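Local coordinates for Non-structural polyprotein (Sindbis virus, PDB 4GUA) that cleaves the alphavirus replication polyprotein, probably through its cysteine protease region, and joins that region to the macro and zinc-binding domains of nsP3, at residues A[25-30]-A[73-78]; A[64-69]-A[146-151]; A[169-174]-A[292-297]; A[353-358]-A[380-385]; A[445-450]-A[482-487]. All blocks are in the same frame, centred on the assembly; numbering follows the deposited sequence.

Interaction 1 of 5, residues A[25-30]-A[73-78]; sequences LATAGI and FSKQSI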
# COMPACT_ATOMS: atom_id res chain seq x y z
N LEU A 25 -6.90 -1.11 -27.88
CA LEU A 25 -7.27 -2.53 -27.91
C LEU A 25 -6.99 -3.14 -29.28
O LEU A 25 -6.60 -4.31 -29.40
CB LEU A 25 -8.74 -2.70 -27.53
CG LEU A 25 -9.16 -2.18 -26.15
CD1 LEU A 25 -10.63 -2.45 -25.88
CD2 LEU A 25 -8.29 -2.80 -25.06
N ALA A 26 -7.16 -2.35 -30.33
CA ALA A 26 -6.95 -2.82 -31.69
C ALA A 26 -5.53 -3.33 -31.93
O ALA A 26 -5.33 -4.30 -32.65
CB ALA A 26 -7.26 -1.72 -32.65
N THR A 27 -4.53 -2.68 -31.33
CA THR A 27 -3.14 -3.10 -31.54
C THR A 27 -2.92 -4.51 -31.03
O THR A 27 -1.99 -5.20 -31.46
CB THR A 27 -2.14 -2.18 -30.82
OG1 THR A 27 -2.32 -2.29 -29.40
CG2 THR A 27 -2.33 -0.73 -31.24
N ALA A 28 -3.77 -4.94 -30.10
CA ALA A 28 -3.67 -6.27 -29.52
C ALA A 28 -4.59 -7.25 -30.23
O ALA A 28 -4.73 -8.39 -29.80
CB ALA A 28 -4.01 -6.22 -28.04
N GLY A 29 -5.26 -6.79 -31.28
CA GLY A 29 -6.17 -7.65 -32.02
C GLY A 29 -7.55 -7.72 -31.39
O GLY A 29 -8.40 -8.51 -31.82
N ILE A 30 -7.78 -6.90 -30.37
CA ILE A 30 -9.03 -6.93 -29.62
C ILE A 30 -10.03 -5.93 -30.18
O ILE A 30 -9.72 -4.74 -30.31
CB ILE A 30 -8.81 -6.60 -28.14
CG1 ILE A 30 -7.90 -7.64 -27.49
CG2 ILE A 30 -10.14 -6.51 -27.41
CD1 ILE A 30 -7.45 -7.27 -26.10
N PHE A 73 0.45 -3.96 -22.58
CA PHE A 73 -0.03 -2.75 -23.25
C PHE A 73 0.94 -1.56 -23.20
O PHE A 73 0.53 -0.43 -23.48
CB PHE A 73 -1.43 -2.38 -22.77
CG PHE A 73 -2.51 -3.18 -23.42
CD1 PHE A 73 -2.90 -2.90 -24.72
CD2 PHE A 73 -3.12 -4.22 -22.76
CE1 PHE A 73 -3.89 -3.63 -25.33
CE2 PHE A 73 -4.12 -4.96 -23.37
CZ PHE A 73 -4.50 -4.67 -24.66
N SER A 74 2.18 -1.80 -22.78
CA SER A 74 3.13 -0.72 -22.47
C SER A 74 3.97 -0.21 -23.65
O SER A 74 4.89 0.59 -23.47
CB SER A 74 4.07 -1.17 -21.35
OG SER A 74 3.69 -0.60 -20.11
N LYS A 75 3.68 -0.70 -24.84
CA LYS A 75 4.31 -0.19 -26.05
C LYS A 75 3.76 1.20 -26.32
O LYS A 75 2.54 1.39 -26.30
CB LYS A 75 4.04 -1.19 -27.17
CG LYS A 75 4.27 -0.74 -28.59
CD LYS A 75 2.93 -0.98 -29.29
CE LYS A 75 2.99 -1.34 -30.75
NZ LYS A 75 1.61 -1.63 -31.29
N GLN A 76 4.63 2.18 -26.56
CA GLN A 76 4.15 3.56 -26.61
C GLN A 76 3.71 3.86 -28.02
O GLN A 76 4.52 4.23 -28.86
CB GLN A 76 5.28 4.54 -26.26
CG GLN A 76 6.00 4.25 -24.96
CD GLN A 76 5.09 4.37 -23.77
OE1 GLN A 76 4.63 3.36 -23.23
NE2 GLN A 76 4.81 5.60 -23.36
N SER A 77 2.41 3.84 -28.24
CA SER A 77 1.89 3.93 -29.58
C SER A 77 0.84 5.00 -29.67
O SER A 77 1.03 6.04 -30.30
CB SER A 77 1.25 2.60 -29.99
OG SER A 77 2.18 1.54 -30.05
N ILE A 78 -0.27 4.72 -29.02
CA ILE A 78 -1.43 5.58 -29.04
C ILE A 78 -1.57 6.25 -27.69
O ILE A 78 -1.64 5.58 -26.66
CB ILE A 78 -2.67 4.77 -29.34
CG1 ILE A 78 -2.44 3.96 -30.62
CG2 ILE A 78 -3.89 5.67 -29.43
CD1 ILE A 78 -3.49 2.91 -30.88
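A28, just past helix 16-27, and F73, in the loop leading to strand 78-83, bring their backbones closest, with 8.1 Å from A28 CA to F73 CA, so side chains bridge the gap. The F73 ring does most of this work, its far end pushed against the last turn of the helix. A28 CB lies 3.8 Å from F73 CE1, approaching obliquely. I30 CD1 comes to the ring edge near its plane, 4.2 Å from F73 CZ, and L25 CD2 reaches the same carbon at an equal distance, again obliquely. A second patch forms around T27. Its methyl CG2, anti to the carbonyl carbon because chi1 is 66°, runs past I78 in the opposite sense and meets I78 CD1 at 3.8 Å. The K75 chain also ends near this threonine, but its placement is doubtful. The hydroxyl of T27 is engaged outside the pair, by I24 O and Y105 N. I59 and C60 of helix 52-64 line the L25 and F73 side of the packing. Two backbone bonds close the helix end, I30 N to L25 O and G29 N to A26 O; A28 N shares L25 O, reaching it from the opposite face of the carbonyl to I30 N. With G29 at positive phi, this is a Schellman motif, ending a helix of the C9 peptidase region over the F73 ring.

Interaction 2 of 5, residues A[64-69]-A[146-151]; sequences FGMDLT and VPVNRN. With SO4 (sulfate ion), chain F.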
# COMPACT_ATOMS: atom_id res chain seq x y z
N PHE A 64 -5.75 -11.46 -21.38
CA PHE A 64 -4.45 -12.10 -21.21
C PHE A 64 -4.16 -12.71 -19.83
O PHE A 64 -3.07 -13.24 -19.59
CB PHE A 64 -3.35 -11.12 -21.62
CG PHE A 64 -3.64 -10.43 -22.93
CD1 PHE A 64 -3.81 -11.17 -24.09
CD2 PHE A 64 -3.76 -9.06 -23.00
CE1 PHE A 64 -4.08 -10.55 -25.29
CE2 PHE A 64 -4.03 -8.44 -24.20
CZ PHE A 64 -4.19 -9.19 -25.35
N GLY A 65 -5.11 -12.62 -18.91
CA GLY A 65 -4.92 -13.15 -17.56
C GLY A 65 -3.80 -12.52 -16.75
O GLY A 65 -3.29 -13.14 -15.81
N MET A 66 -3.40 -11.30 -17.10
CA MET A 66 -2.40 -10.56 -16.34
C MET A 66 -2.74 -9.07 -16.35
O MET A 66 -3.44 -8.59 -17.24
CB MET A 66 -1.02 -10.76 -16.94
CG MET A 66 -0.45 -12.14 -16.67
SD MET A 66 1.13 -12.42 -17.49
CE MET A 66 0.79 -11.60 -19.03
N ASP A 67 -2.24 -8.33 -15.37
CA ASP A 67 -2.54 -6.90 -15.30
C ASP A 67 -1.46 -6.10 -16.04
O ASP A 67 -0.53 -6.66 -16.62
CB ASP A 67 -2.73 -6.44 -13.85
CG ASP A 67 -1.42 -6.27 -13.10
OD1 ASP A 67 -0.35 -6.45 -13.71
OD2 ASP A 67 -1.46 -5.98 -11.88
N LEU A 68 -1.60 -4.78 -16.04
CA LEU A 68 -0.77 -3.91 -16.88
C LEU A 68 0.71 -3.90 -16.50
O LEU A 68 1.54 -3.46 -17.29
CB LEU A 68 -1.33 -2.48 -16.85
CG LEU A 68 -2.70 -2.33 -17.52
CD1 LEU A 68 -3.25 -0.93 -17.34
CD2 LEU A 68 -2.64 -2.70 -19.01
N THR A 69 1.04 -4.36 -15.30
CA THR A 69 2.44 -4.36 -14.89
C THR A 69 3.21 -5.42 -15.66
O THR A 69 4.43 -5.46 -15.63
CB THR A 69 2.62 -4.59 -13.38
OG1 THR A 69 2.13 -5.88 -13.03
CG2 THR A 69 1.87 -3.54 -12.58
N VAL A 146 -8.83 -13.53 -11.57
CA VAL A 146 -7.69 -13.00 -10.85
C VAL A 146 -6.49 -12.95 -11.78
O VAL A 146 -6.21 -13.91 -12.50
CB VAL A 146 -7.33 -13.89 -9.63
CG1 VAL A 146 -6.24 -13.25 -8.80
CG2 VAL A 146 -8.55 -14.14 -8.76
N PRO A 147 -5.75 -11.83 -11.76
CA PRO A 147 -4.54 -11.73 -12.58
C PRO A 147 -3.45 -12.61 -11.99
O PRO A 147 -3.18 -12.49 -10.79
CB PRO A 147 -4.18 -10.25 -12.48
CG PRO A 147 -4.67 -9.87 -11.13
CD PRO A 147 -5.93 -10.65 -10.90
N VAL A 148 -2.79 -13.42 -12.79
CA VAL A 148 -1.87 -14.41 -12.24
C VAL A 148 -0.53 -13.80 -11.85
O VAL A 148 0.23 -14.38 -11.08
CB VAL A 148 -1.65 -15.60 -13.21
CG1 VAL A 148 -0.78 -15.17 -14.39
CG2 VAL A 148 -1.01 -16.75 -12.49
N ASN A 149 -0.24 -12.62 -12.38
CA ASN A 149 1.07 -12.00 -12.19
C ASN A 149 1.14 -11.08 -10.98
O ASN A 149 2.19 -10.49 -10.73
CB ASN A 149 1.46 -11.22 -13.44
CG ASN A 149 0.58 -10.01 -13.65
OD1 ASN A 149 -0.65 -10.10 -13.60
ND2 ASN A 149 1.19 -8.85 -13.87
N ARG A 150 0.05 -10.96 -10.24
CA ARG A 150 -0.04 -9.99 -9.15
C ARG A 150 0.11 -10.62 -7.77
O ARG A 150 -0.53 -11.62 -7.46
CB ARG A 150 -1.39 -9.25 -9.23
CG ARG A 150 -1.67 -8.32 -8.06
CD ARG A 150 -2.75 -7.29 -8.42
NE ARG A 150 -3.13 -6.45 -7.29
CZ ARG A 150 -2.46 -5.38 -6.88
NH1 ARG A 150 -1.34 -5.01 -7.50
NH2 ARG A 150 -2.88 -4.68 -5.85
N ASN A 151 0.95 -10.02 -6.94
CA ASN A 151 0.95 -10.37 -5.52
C ASN A 151 -0.13 -9.54 -4.84
O ASN A 151 -0.05 -8.32 -4.81
CB ASN A 151 2.31 -10.11 -4.88
CG ASN A 151 3.31 -11.23 -5.15
OD1 ASN A 151 2.95 -12.31 -5.64
ND2 ASN A 151 4.57 -10.99 -4.81
S SO4 F . 4.82 -9.24 -13.64
O1 SO4 F . 5.67 -10.15 -12.88
O2 SO4 F . 5.63 -8.15 -14.18
O3 SO4 F . 4.20 -9.97 -14.75
O4 SO4 F . 3.79 -8.68 -12.76
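N149, third residue of a type I beta turn from P147 to R150, inserts its amide into the loop that follows helix 52-64, where D67 forms an Asx turn. Its CB lies beside O3 and O4 of a sulfate that probably comes from the crystallisation liquor. CG sits between the backbone N and the carbonyl carbon (chi1 67°), bringing both ends of the amide to bear on D67. N149 OD1 accepts a hydrogen bond from D67 N, 3.0 Å away; M66 CB also sits 3.4 Å from N149 OD1, its side chain crossing at about a right angle. N149 ND2 donates a hydrogen bond to D67 OD1 at 2.9 Å. The carboxylate and amide planes stand 87° apart, so the donor arrives above the carboxylate while D67 OD1 stays in the amide plane. Held from both ends, the amide is fixed in rotation, and N149 ND2 also donates to sulfate O4 at 2.8 Å. One residue earlier, V148 N donates almost straight to G65 O, and M66 CG packs alongside V148 CG1. R150 passes D67 OD2, but its guanidinium is engaged by A273 O and E278, which ties this peptidase turn to helix 275-286 and the segment before it. D67 OD1 has three donors in all: besides N149 ND2 it accepts from T69 N at 3.0 Å and, on its syn lone pair, from T69 OG1 at 2.6 Å.

Interaction 3 of 5, residues A[169-174]-A[292-297]; sequences KKFLNQ and SAARPD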
# COMPACT_ATOMS: atom_id res chain seq x y z
N LYS A 169 -25.64 2.20 13.86
CA LYS A 169 -25.41 3.06 15.02
C LYS A 169 -24.29 2.52 15.92
O LYS A 169 -23.48 3.30 16.42
CB LYS A 169 -26.69 3.22 15.83
N LYS A 170 -24.23 1.20 16.11
CA LYS A 170 -23.19 0.60 16.94
C LYS A 170 -21.81 1.01 16.41
O LYS A 170 -20.89 1.27 17.18
CB LYS A 170 -23.32 -0.94 16.95
CG LYS A 170 -22.22 -1.68 17.75
CD LYS A 170 -21.71 -2.98 17.07
CE LYS A 170 -20.74 -2.73 15.88
NZ LYS A 170 -19.80 -3.88 15.62
N PHE A 171 -21.69 1.08 15.09
CA PHE A 171 -20.43 1.41 14.44
C PHE A 171 -20.11 2.90 14.51
O PHE A 171 -19.00 3.28 14.85
CB PHE A 171 -20.44 0.93 12.98
CG PHE A 171 -19.14 1.13 12.26
CD1 PHE A 171 -17.94 0.85 12.88
CD2 PHE A 171 -19.12 1.60 10.96
CE1 PHE A 171 -16.74 1.03 12.22
CE2 PHE A 171 -17.92 1.79 10.29
CZ PHE A 171 -16.73 1.50 10.92
N LEU A 172 -21.10 3.73 14.19
CA LEU A 172 -20.88 5.18 14.21
C LEU A 172 -20.56 5.68 15.62
O LEU A 172 -19.88 6.70 15.77
CB LEU A 172 -22.09 5.92 13.64
CG LEU A 172 -22.26 5.84 12.11
CD1 LEU A 172 -23.45 6.65 11.64
CD2 LEU A 172 -21.00 6.32 11.41
N ASN A 173 -21.04 4.98 16.64
CA ASN A 173 -20.75 5.36 18.02
C ASN A 173 -19.28 5.16 18.39
O ASN A 173 -18.82 5.68 19.40
CB ASN A 173 -21.65 4.62 19.01
CG ASN A 173 -23.06 5.18 19.05
OD1 ASN A 173 -23.30 6.29 18.57
ND2 ASN A 173 -23.99 4.42 19.62
N GLN A 174 -18.55 4.42 17.56
CA GLN A 174 -17.13 4.23 17.80
C GLN A 174 -16.32 5.45 17.36
O GLN A 174 -15.10 5.49 17.53
CB GLN A 174 -16.61 2.98 17.10
CG GLN A 174 -17.18 1.70 17.67
CD GLN A 174 -16.18 1.00 18.56
OE1 GLN A 174 -16.30 1.02 19.78
NE2 GLN A 174 -15.15 0.42 17.95
N SER A 292 -6.73 2.51 9.06
CA SER A 292 -6.98 1.15 9.50
C SER A 292 -8.22 0.65 8.78
O SER A 292 -8.66 1.26 7.81
CB SER A 292 -7.18 1.09 11.01
OG SER A 292 -7.11 -0.25 11.47
N ALA A 293 -8.75 -0.49 9.22
CA ALA A 293 -9.94 -1.09 8.62
C ALA A 293 -10.78 -1.79 9.66
O ALA A 293 -10.31 -2.11 10.76
CB ALA A 293 -9.54 -2.07 7.53
N ALA A 294 -12.04 -2.03 9.32
CA ALA A 294 -12.96 -2.69 10.22
C ALA A 294 -14.04 -3.39 9.42
O ALA A 294 -14.41 -2.94 8.33
CB ALA A 294 -13.59 -1.68 11.15
N ARG A 295 -14.55 -4.50 9.94
CA ARG A 295 -15.71 -5.15 9.36
C ARG A 295 -16.72 -5.33 10.49
O ARG A 295 -16.84 -6.39 11.07
CB ARG A 295 -15.34 -6.47 8.65
CG ARG A 295 -16.54 -7.19 8.04
CD ARG A 295 -16.21 -8.20 6.94
NE ARG A 295 -15.30 -9.25 7.36
CZ ARG A 295 -15.68 -10.40 7.93
NH1 ARG A 295 -16.97 -10.64 8.16
NH2 ARG A 295 -14.78 -11.31 8.27
N PRO A 296 -17.46 -4.25 10.79
CA PRO A 296 -18.43 -4.27 11.89
C PRO A 296 -19.63 -5.11 11.53
O PRO A 296 -19.70 -5.64 10.43
CB PRO A 296 -18.84 -2.80 12.04
CG PRO A 296 -18.21 -2.05 10.90
CD PRO A 296 -17.61 -3.04 9.96
N ASP A 297 -20.57 -5.21 12.46
CA ASP A 297 -21.73 -6.08 12.30
C ASP A 297 -22.69 -5.52 11.25
O ASP A 297 -23.57 -6.24 10.77
CB ASP A 297 -22.44 -6.23 13.65
CG ASP A 297 -23.38 -7.43 13.68
OD1 ASP A 297 -23.12 -8.42 12.97
OD2 ASP A 297 -24.39 -7.36 14.42
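F171 and P296 make the central CH-pi contact of this pair. P296 CG stands 3.5 Å from the centroid of the F171 ring and 9° off its normal, squarely over one face, so all six ring carbons lie at similar distances from it. CG of F171 points anti to the backbone N (chi1 -176°), which carries the ring out from helix 169-172 to lie against the proline. Apolar packing widens the patch: A294 CB meets F171 CE1 obliquely at 4.3 Å, and P296 CB leans on the same ring, 3.9 Å from F171 CD1. The polar component is slight. K170, bent in mid-chain, bows over the proline at the surface, with K170 NZ 3.9 Å from P296 CB and 3.5 Å from D297 N. Its ammonium is 5.9 Å from the carboxylate, K170 NZ to D297 OD2, too far for a salt bridge although the charges probably attract. The seven-stranded sheet nearby has the strand order 3-2-1-4-5-7-6 of the methyltransferase fold. P296 follows its outermost strand, 288-294, while F171 reaches inward, where Y306 of the adjoining strand 305-312 and F226 of strand 224-227 also pack against it.

Interaction 4 of 5, residues A[353-358]-A[380-385]; sequences IADCQE and YKRWPT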
# COMPACT_ATOMS: atom_id res chain seq x y z
N ILE A 353 9.05 -0.09 34.09
CA ILE A 353 8.41 -0.78 32.98
C ILE A 353 8.15 -2.25 33.30
O ILE A 353 7.24 -2.87 32.73
CB ILE A 353 9.25 -0.67 31.69
CG1 ILE A 353 8.37 -0.92 30.46
CG2 ILE A 353 10.43 -1.63 31.72
CD1 ILE A 353 9.09 -0.72 29.14
N ALA A 354 8.92 -2.82 34.22
CA ALA A 354 8.74 -4.22 34.60
C ALA A 354 7.33 -4.47 35.13
O ALA A 354 6.82 -5.59 35.07
CB ALA A 354 9.77 -4.63 35.64
N ASP A 355 6.71 -3.41 35.64
CA ASP A 355 5.38 -3.53 36.23
C ASP A 355 4.25 -3.24 35.24
O ASP A 355 3.08 -3.18 35.62
CB ASP A 355 5.27 -2.62 37.47
CG ASP A 355 6.05 -3.17 38.67
OD1 ASP A 355 5.98 -4.39 38.92
OD2 ASP A 355 6.72 -2.37 39.36
N CYS A 356 4.60 -3.06 33.97
CA CYS A 356 3.61 -2.67 32.97
C CYS A 356 2.42 -3.63 32.88
O CYS A 356 2.55 -4.84 33.08
CB CYS A 356 4.28 -2.53 31.59
SG CYS A 356 4.92 -4.06 30.88
N GLN A 357 1.25 -3.06 32.60
CA GLN A 357 0.02 -3.82 32.39
C GLN A 357 -0.28 -4.08 30.91
O GLN A 357 -1.26 -4.74 30.59
CB GLN A 357 -1.17 -3.10 33.03
CG GLN A 357 -1.17 -3.10 34.56
CD GLN A 357 -1.26 -4.51 35.14
OE1 GLN A 357 -2.22 -5.23 34.89
NE2 GLN A 357 -0.24 -4.90 35.91
N GLU A 358 0.55 -3.56 30.02
CA GLU A 358 0.30 -3.69 28.58
C GLU A 358 0.60 -5.11 28.11
O GLU A 358 1.42 -5.79 28.70
CB GLU A 358 1.16 -2.69 27.79
CG GLU A 358 0.71 -1.24 27.90
CD GLU A 358 0.98 -0.63 29.26
OE1 GLU A 358 1.95 -1.05 29.92
OE2 GLU A 358 0.23 0.29 29.66
N TYR A 380 14.97 -8.20 32.62
CA TYR A 380 15.67 -9.45 32.91
C TYR A 380 15.32 -9.98 34.30
O TYR A 380 15.13 -11.18 34.48
CB TYR A 380 17.18 -9.27 32.80
CG TYR A 380 17.96 -10.28 33.62
CD1 TYR A 380 18.15 -11.57 33.16
CD2 TYR A 380 18.49 -9.94 34.86
CE1 TYR A 380 18.86 -12.50 33.90
CE2 TYR A 380 19.20 -10.86 35.61
CZ TYR A 380 19.38 -12.15 35.12
OH TYR A 380 20.08 -13.07 35.86
N LYS A 381 15.24 -9.09 35.28
CA LYS A 381 14.95 -9.52 36.63
C LYS A 381 13.54 -10.10 36.76
O LYS A 381 13.35 -11.09 37.47
CB LYS A 381 15.12 -8.38 37.63
CG LYS A 381 16.57 -7.95 37.79
CD LYS A 381 16.86 -7.30 39.14
CE LYS A 381 15.94 -6.12 39.43
NZ LYS A 381 15.93 -5.75 40.88
N ARG A 382 12.56 -9.50 36.09
CA ARG A 382 11.20 -10.06 36.12
C ARG A 382 10.92 -11.20 35.13
O ARG A 382 10.13 -12.10 35.43
CB ARG A 382 10.15 -8.98 35.94
CG ARG A 382 8.76 -9.58 35.92
CD ARG A 382 7.70 -8.52 35.80
NE ARG A 382 7.51 -7.79 37.06
CZ ARG A 382 6.35 -7.70 37.71
NH1 ARG A 382 5.26 -8.31 37.25
NH2 ARG A 382 6.29 -7.01 38.83
N TRP A 383 11.52 -11.15 33.95
CA TRP A 383 11.26 -12.17 32.94
C TRP A 383 12.54 -12.81 32.42
O TRP A 383 12.83 -12.75 31.22
CB TRP A 383 10.49 -11.58 31.75
CG TRP A 383 9.16 -11.00 32.10
CD1 TRP A 383 8.02 -11.68 32.41
CD2 TRP A 383 8.82 -9.60 32.15
NE1 TRP A 383 6.99 -10.80 32.65
CE2 TRP A 383 7.45 -9.52 32.50
CE3 TRP A 383 9.53 -8.42 31.93
CZ2 TRP A 383 6.79 -8.30 32.65
CZ3 TRP A 383 8.88 -7.21 32.08
CH2 TRP A 383 7.52 -7.16 32.43
N PRO A 384 13.30 -13.45 33.32
CA PRO A 384 14.61 -14.02 32.96
C PRO A 384 14.56 -14.95 31.75
O PRO A 384 15.42 -14.86 30.88
CB PRO A 384 15.00 -14.81 34.21
CG PRO A 384 14.28 -14.16 35.32
CD PRO A 384 12.98 -13.67 34.74
N THR A 385 13.56 -15.83 31.69
CA THR A 385 13.54 -16.88 30.67
C THR A 385 13.30 -16.32 29.27
O THR A 385 13.44 -17.04 28.28
CB THR A 385 12.50 -17.99 30.99
OG1 THR A 385 11.20 -17.42 31.16
CG2 THR A 385 12.88 -18.72 32.26
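A354 and D355 meet R382 and W383 in a mixed contact, one surface salt bridge beside a buried aromatic packing, where the loop after strand 346-349 of the macro domain lies against the end of helix 375-382. D355 OD1 and R382 NH2 are 2.6 Å apart. The side chains cross at about a right angle, and the carboxylate stands at 89° to the guanidinium, so the two charged groups do not lie in a common plane. The arginine runs out with CG anti to its backbone N and bends at chi3 (-75°), which lays the guanidinium over the A354 carbonyl. A354 O is 3.0 Å above that plane, toward its rim; the angle at R382 NE is too poor for a hydrogen bond there. W383 lies next to the arginine, with R382 CD over one face of the indole near its rim. The six-membered end of the indole pushes into the loop: W383 CH2 is 3.2 Å from A354 O and 4.3 Å from C356 SG, while A354 CB reaches W383 CZ3 at 4.5 Å. On the sheet side of the indole, V361 of strand 360-364, K405 of strand 405-410 and C402 of strand 397-402 also touch it, so W383 wedges between the helix end, the loop and the sheet.

Interaction 5 of 5, residues A[445-450]-A[482-487]; sequences SVAIPL and TIYCLD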
# COMPACT_ATOMS: atom_id res chain seq x y z
N SER A 445 -1.85 -3.70 23.18
CA SER A 445 -1.15 -2.64 23.89
C SER A 445 0.32 -3.00 24.01
O SER A 445 0.68 -4.17 24.16
CB SER A 445 -1.72 -2.45 25.29
OG SER A 445 -1.77 -3.69 25.99
N VAL A 446 1.19 -1.99 23.96
CA VAL A 446 2.61 -2.26 24.05
C VAL A 446 3.30 -1.21 24.91
O VAL A 446 3.07 -0.02 24.75
CB VAL A 446 3.24 -2.35 22.65
CG1 VAL A 446 2.89 -1.13 21.83
CG2 VAL A 446 4.75 -2.51 22.75
N ALA A 447 4.13 -1.67 25.84
CA ALA A 447 4.98 -0.78 26.62
C ALA A 447 6.33 -0.74 25.94
O ALA A 447 6.91 -1.79 25.65
CB ALA A 447 5.14 -1.28 28.04
N ILE A 448 6.84 0.46 25.69
CA ILE A 448 8.08 0.61 24.96
C ILE A 448 8.91 1.78 25.49
O ILE A 448 8.37 2.82 25.85
CB ILE A 448 7.76 0.80 23.47
CG1 ILE A 448 9.02 1.07 22.66
CG2 ILE A 448 6.77 1.93 23.28
CD1 ILE A 448 8.77 1.06 21.18
N PRO A 449 10.24 1.60 25.56
CA PRO A 449 11.14 2.68 25.94
C PRO A 449 11.65 3.42 24.71
O PRO A 449 11.33 3.00 23.60
CB PRO A 449 12.29 1.92 26.60
CG PRO A 449 12.38 0.68 25.80
CD PRO A 449 10.96 0.33 25.40
N LEU A 450 12.44 4.47 24.89
CA LEU A 450 13.00 5.15 23.73
C LEU A 450 14.35 4.52 23.43
O LEU A 450 15.31 4.70 24.17
CB LEU A 450 13.15 6.65 23.98
CG LEU A 450 11.87 7.44 24.21
CD1 LEU A 450 12.18 8.93 24.30
CD2 LEU A 450 10.86 7.18 23.12
N THR A 482 2.15 2.78 25.31
CA THR A 482 2.57 3.44 26.53
C THR A 482 4.10 3.53 26.57
O THR A 482 4.79 2.51 26.67
CB THR A 482 2.07 2.69 27.77
OG1 THR A 482 0.64 2.66 27.76
CG2 THR A 482 2.55 3.37 29.04
N ILE A 483 4.61 4.75 26.46
CA ILE A 483 6.03 5.03 26.53
C ILE A 483 6.46 5.20 27.99
O ILE A 483 5.95 6.06 28.71
CB ILE A 483 6.37 6.31 25.74
CG1 ILE A 483 5.86 6.18 24.31
CG2 ILE A 483 7.86 6.58 25.77
CD1 ILE A 483 6.00 7.44 23.49
N TYR A 484 7.40 4.36 28.41
CA TYR A 484 7.89 4.37 29.79
C TYR A 484 9.21 5.09 29.80
O TYR A 484 10.07 4.82 28.97
CB TYR A 484 8.08 2.93 30.30
CG TYR A 484 6.80 2.30 30.81
CD1 TYR A 484 5.79 1.93 29.94
CD2 TYR A 484 6.62 2.08 32.16
CE1 TYR A 484 4.62 1.35 30.40
CE2 TYR A 484 5.46 1.50 32.64
CZ TYR A 484 4.46 1.14 31.76
OH TYR A 484 3.30 0.57 32.23
N CYS A 485 9.39 6.03 30.72
CA CYS A 485 10.66 6.74 30.75
C CYS A 485 11.26 7.18 32.08
O CYS A 485 10.59 7.75 32.94
CB CYS A 485 10.53 7.98 29.87
SG CYS A 485 9.06 8.95 30.23
N LEU A 486 12.53 6.82 32.24
CA LEU A 486 13.57 7.75 32.66
C LEU A 486 13.22 8.78 33.74
O LEU A 486 12.79 8.44 34.85
CB LEU A 486 14.06 8.49 31.40
CG LEU A 486 14.70 7.64 30.31
CD1 LEU A 486 14.47 8.28 28.98
CD2 LEU A 486 16.19 7.49 30.57
N ASP A 487 13.41 10.04 33.35
CA ASP A 487 13.49 11.19 34.24
C ASP A 487 12.28 12.07 34.03
O ASP A 487 11.74 12.14 32.93
CB ASP A 487 14.77 11.97 33.93
CG ASP A 487 14.84 13.31 34.65
OD1 ASP A 487 14.48 13.37 35.85
OD2 ASP A 487 15.26 14.30 34.02
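V446, I448, T482 and Y484 supply the three backbone hydrogen bonds that zip two parallel strands together. T482 N donates to V446 O at 3.0 Å. T482 O in turn accepts from I448 N at 3.1 Å, and I448 O from Y484 N, also at 3.1 Å. Two CA-H...O contacts reinforce the same carbonyls: A447 CA is 3.3 Å from T482 O, and I483 CA is equally far from I448 O. The hydroxyls of T482 and Y484 both bind the carboxylate of E358, one to each oxygen, on the face that also carries A447. These are strands 445-448 and 480-484 of a beta-alpha-beta unit, with helix 463-474 in between; strand 480-484 is second and strand 445-448 third across the six-stranded macro domain sheet, and their axes run 4.8 Å apart and 19° from parallel. Against A447 the Y484 ring turns obliquely, A447 CB meeting Y484 CE1 at 3.6 Å. On the other face I448 and I483 stand next to one another, and L450 crosses I483 from the side, with L450 CD2 4.0 Å from I483 CG2. The CG2 branch of I483, anti to its backbone N (chi1 -55°), is what reaches that leucine. L470 and L467 of helix 463-474 and I494 of helix 488-502 cover this second face.

Overall arrangement
Interactions 1 and 2 adjoin in the peptidase region, their centres 17 Å apart: F64 packs against F73, with F73 CE2 3.6 Å from F64 CE2, and their segments alternate along the chain. Interactions 4 and 5 form a second pair within the macro domain, 13 Å between centres, bridged by E358 and by packing of C356 CB 3.3 Å from Y484 OH. Interaction 3 stands apart in the methyltransferase-like sheet, its centre 33 Å from that of interaction 2 and 29 Å from that of interaction 5. A sulfate, probably from the crystallisation liquor, binds at interaction 2. The zinc site of C605, C607, C630 and C648 is formed by none of these segments.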